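Local coordinates for protein ribonuclease (Chelonia mydas, PDB 2ZPO) that probably cleaves single- and double-stranded RNA on the 3' side of pyrimidine nucleotides, as a secreted endonuclease of the pancreatic ribonuclease family, at residues Arg9-Tyr14 with Val113-Ala118. Residues are numbered along the deposited sequence; the frame is centred on the assembly and turned at random.
Sequences RQHVDY and VHYDRA. With SO4 (sulfate ion), chain B; SO4 (sulfate ion), chain C.
His11 and Tyr115 make a CH-pi contact where the end of helix 3-11 meets strand 111-118, in the probable active site of the ribonuclease A fold. Tyr115 CB sits over the centre of the imidazole, 3.5 Å from the centroid of the His11 ring. Gln10 CB covers the opposite face, nearer the rim. With CG anti to the backbone N (chi1 -179°), the Tyr115 ring leads away from the imidazole; the planes are near parallel, at 25°, but slid apart, and the rings barely overlap. At the imidazole edge, His11 NE2 donates to O1 of a sulfate at 2.9 Å. Tyr115 N holds O4 of this sulfate at 2.7 Å, and in one of its two conformers His114 ND1 donates to O3 at 2.8 Å. The other ring nitrogen, His11 ND1, is hydrogen-bonded to Thr45 O; with both nitrogens held, the ring's rotation is fixed. An alanine in place of His11 would probably leave Tyr115 CB without its aromatic cover and the sulfate without one of its donors. As in its relatives, His11 probably acts as proton acceptor and His114 as proton donor. The sulfate, probably from the crystallisation liquor, lies between them, consistent with a site for the scissile phosphate of RNA.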
# COMPACT_ATOMS: atom_id res chain seq x y z
N ARG A 9 -3.39 -6.59 -4.06
CA ARG A 9 -2.13 -6.94 -4.71
C ARG A 9 -1.09 -5.85 -4.50
O ARG A 9 0.07 -6.14 -4.19
CB ARG A 9 -2.36 -7.14 -6.22
CG ARG A 9 -1.06 -7.33 -7.02
CD ARG A 9 -1.34 -7.69 -8.49
NE ARG A 9 -2.20 -6.75 -9.21
CZ ARG A 9 -1.78 -5.63 -9.78
NH1 ARG A 9 -0.50 -5.30 -9.72
NH2 ARG A 9 -2.64 -4.83 -10.42
N GLN A 10 -1.51 -4.60 -4.66
CA GLN A 10 -0.63 -3.45 -4.56
C GLN A 10 -0.30 -3.05 -3.10
O GLN A 10 0.83 -2.58 -2.84
CB GLN A 10 -1.22 -2.24 -5.30
CG GLN A 10 -1.22 -2.41 -6.83
CD GLN A 10 -1.46 -1.13 -7.60
OE1 GLN A 10 -0.75 -0.84 -8.56
NE2 GLN A 10 -2.45 -0.37 -7.20
N HIS A 11 -1.25 -3.26 -2.17
CA HIS A 11 -1.15 -2.58 -0.85
C HIS A 11 -1.26 -3.44 0.41
O HIS A 11 -1.13 -2.89 1.52
CB HIS A 11 -2.16 -1.44 -0.77
CG HIS A 11 -1.98 -0.38 -1.82
ND1 HIS A 11 -0.87 0.44 -1.87
CD2 HIS A 11 -2.75 -0.04 -2.88
CE1 HIS A 11 -0.98 1.26 -2.90
NE2 HIS A 11 -2.12 0.99 -3.53
N VAL A 12 -1.52 -4.73 0.28
CA VAL A 12 -1.70 -5.57 1.47
C VAL A 12 -0.60 -6.66 1.51
O VAL A 12 -0.48 -7.49 0.60
CB VAL A 12 -3.13 -6.18 1.55
CG1 VAL A 12 -3.25 -7.09 2.77
CG2 VAL A 12 -4.20 -5.08 1.57
N ASP A 13 0.20 -6.64 2.58
CA ASP A 13 1.22 -7.66 2.78
C ASP A 13 1.14 -8.10 4.22
O ASP A 13 1.73 -7.48 5.10
CB ASP A 13 2.61 -7.14 2.45
CG ASP A 13 3.69 -8.18 2.67
OD1 ASP A 13 3.43 -9.37 2.38
OD2 ASP A 13 4.79 -7.80 3.13
N TYR A 14 0.38 -9.17 4.45
CA TYR A 14 0.13 -9.62 5.81
C TYR A 14 0.02 -11.15 5.90
O TYR A 14 -0.78 -11.73 5.18
CB TYR A 14 -1.17 -8.98 6.33
CG TYR A 14 -1.53 -9.56 7.67
CD1 TYR A 14 -0.90 -9.10 8.83
CD2 TYR A 14 -2.44 -10.60 7.76
CE1 TYR A 14 -1.19 -9.66 10.06
CE2 TYR A 14 -2.74 -11.18 8.99
CZ TYR A 14 -2.11 -10.68 10.13
OH TYR A 14 -2.42 -11.23 11.34
N VAL A 113 -10.49 0.70 -2.67
CA VAL A 113 -10.09 0.69 -4.08
C VAL A 113 -8.77 1.44 -4.35
O VAL A 113 -8.09 1.15 -5.32
CB VAL A 113 -11.22 1.20 -5.02
CG1 VAL A 113 -12.41 0.21 -5.02
CG2 VAL A 113 -11.68 2.57 -4.62
N HIS A 114 -8.42 2.39 -3.50
CA HIS A 114 -7.12 3.06 -3.64
C HIS A 114 -6.52 3.40 -2.28
O HIS A 114 -7.22 3.63 -1.30
CB HIS A 114 -7.22 4.37 -4.42
CG HIS A 114 -7.91 4.24 -5.75
ND1 HIS A 114 -7.41 3.47 -6.77
CD2 HIS A 114 -9.06 4.79 -6.21
CE1 HIS A 114 -8.23 3.53 -7.81
NE2 HIS A 114 -9.24 4.33 -7.49
N TYR A 115 -5.20 3.47 -2.24
CA TYR A 115 -4.51 3.97 -1.06
C TYR A 115 -4.20 5.42 -1.32
O TYR A 115 -3.65 5.76 -2.38
CB TYR A 115 -3.22 3.17 -0.85
CG TYR A 115 -2.43 3.59 0.37
CD1 TYR A 115 -2.66 3.01 1.61
CD2 TYR A 115 -1.47 4.62 0.29
CE1 TYR A 115 -1.95 3.42 2.74
CE2 TYR A 115 -0.75 5.01 1.42
CZ TYR A 115 -0.99 4.41 2.63
OH TYR A 115 -0.31 4.77 3.77
N ASP A 116 -4.53 6.29 -0.37
CA ASP A 116 -4.21 7.71 -0.54
C ASP A 116 -2.89 8.09 0.12
O ASP A 116 -1.91 8.36 -0.57
CB ASP A 116 -5.34 8.62 -0.09
CG ASP A 116 -5.03 10.07 -0.38
OD1 ASP A 116 -4.30 10.31 -1.36
OD2 ASP A 116 -5.52 10.94 0.35
N ARG A 117 -2.85 8.08 1.45
CA ARG A 117 -1.63 8.46 2.16
C ARG A 117 -1.70 7.99 3.61
O ARG A 117 -2.78 7.63 4.08
CB ARG A 117 -1.44 9.98 2.09
CG ARG A 117 -2.50 10.82 2.81
CD ARG A 117 -2.01 12.27 2.78
NE ARG A 117 -2.88 13.21 3.45
CZ ARG A 117 -2.83 13.48 4.75
NH1 ARG A 117 -1.96 12.86 5.54
NH2 ARG A 117 -3.67 14.38 5.27
N ALA A 118 -0.55 8.01 4.28
CA ALA A 118 -0.50 7.90 5.73
C ALA A 118 -0.90 9.23 6.36
O ALA A 118 -0.67 10.30 5.77
CB ALA A 118 0.90 7.50 6.18
S SO4 B . -3.65 3.10 -5.97
O1 SO4 B . -2.44 2.29 -6.14
O2 SO4 B . -3.54 4.37 -6.68
O3 SO4 B . -4.85 2.39 -6.46
O4 SO4 B . -3.79 3.42 -4.56
S SO4 C . 2.59 9.57 2.27
O1 SO4 C . 3.91 8.97 1.98
O2 SO4 C . 2.75 10.78 3.06
O3 SO4 C . 1.88 9.94 1.04
O4 SO4 C . 1.79 8.58 2.98
O HOH W 1 -4.89 -0.20 -5.62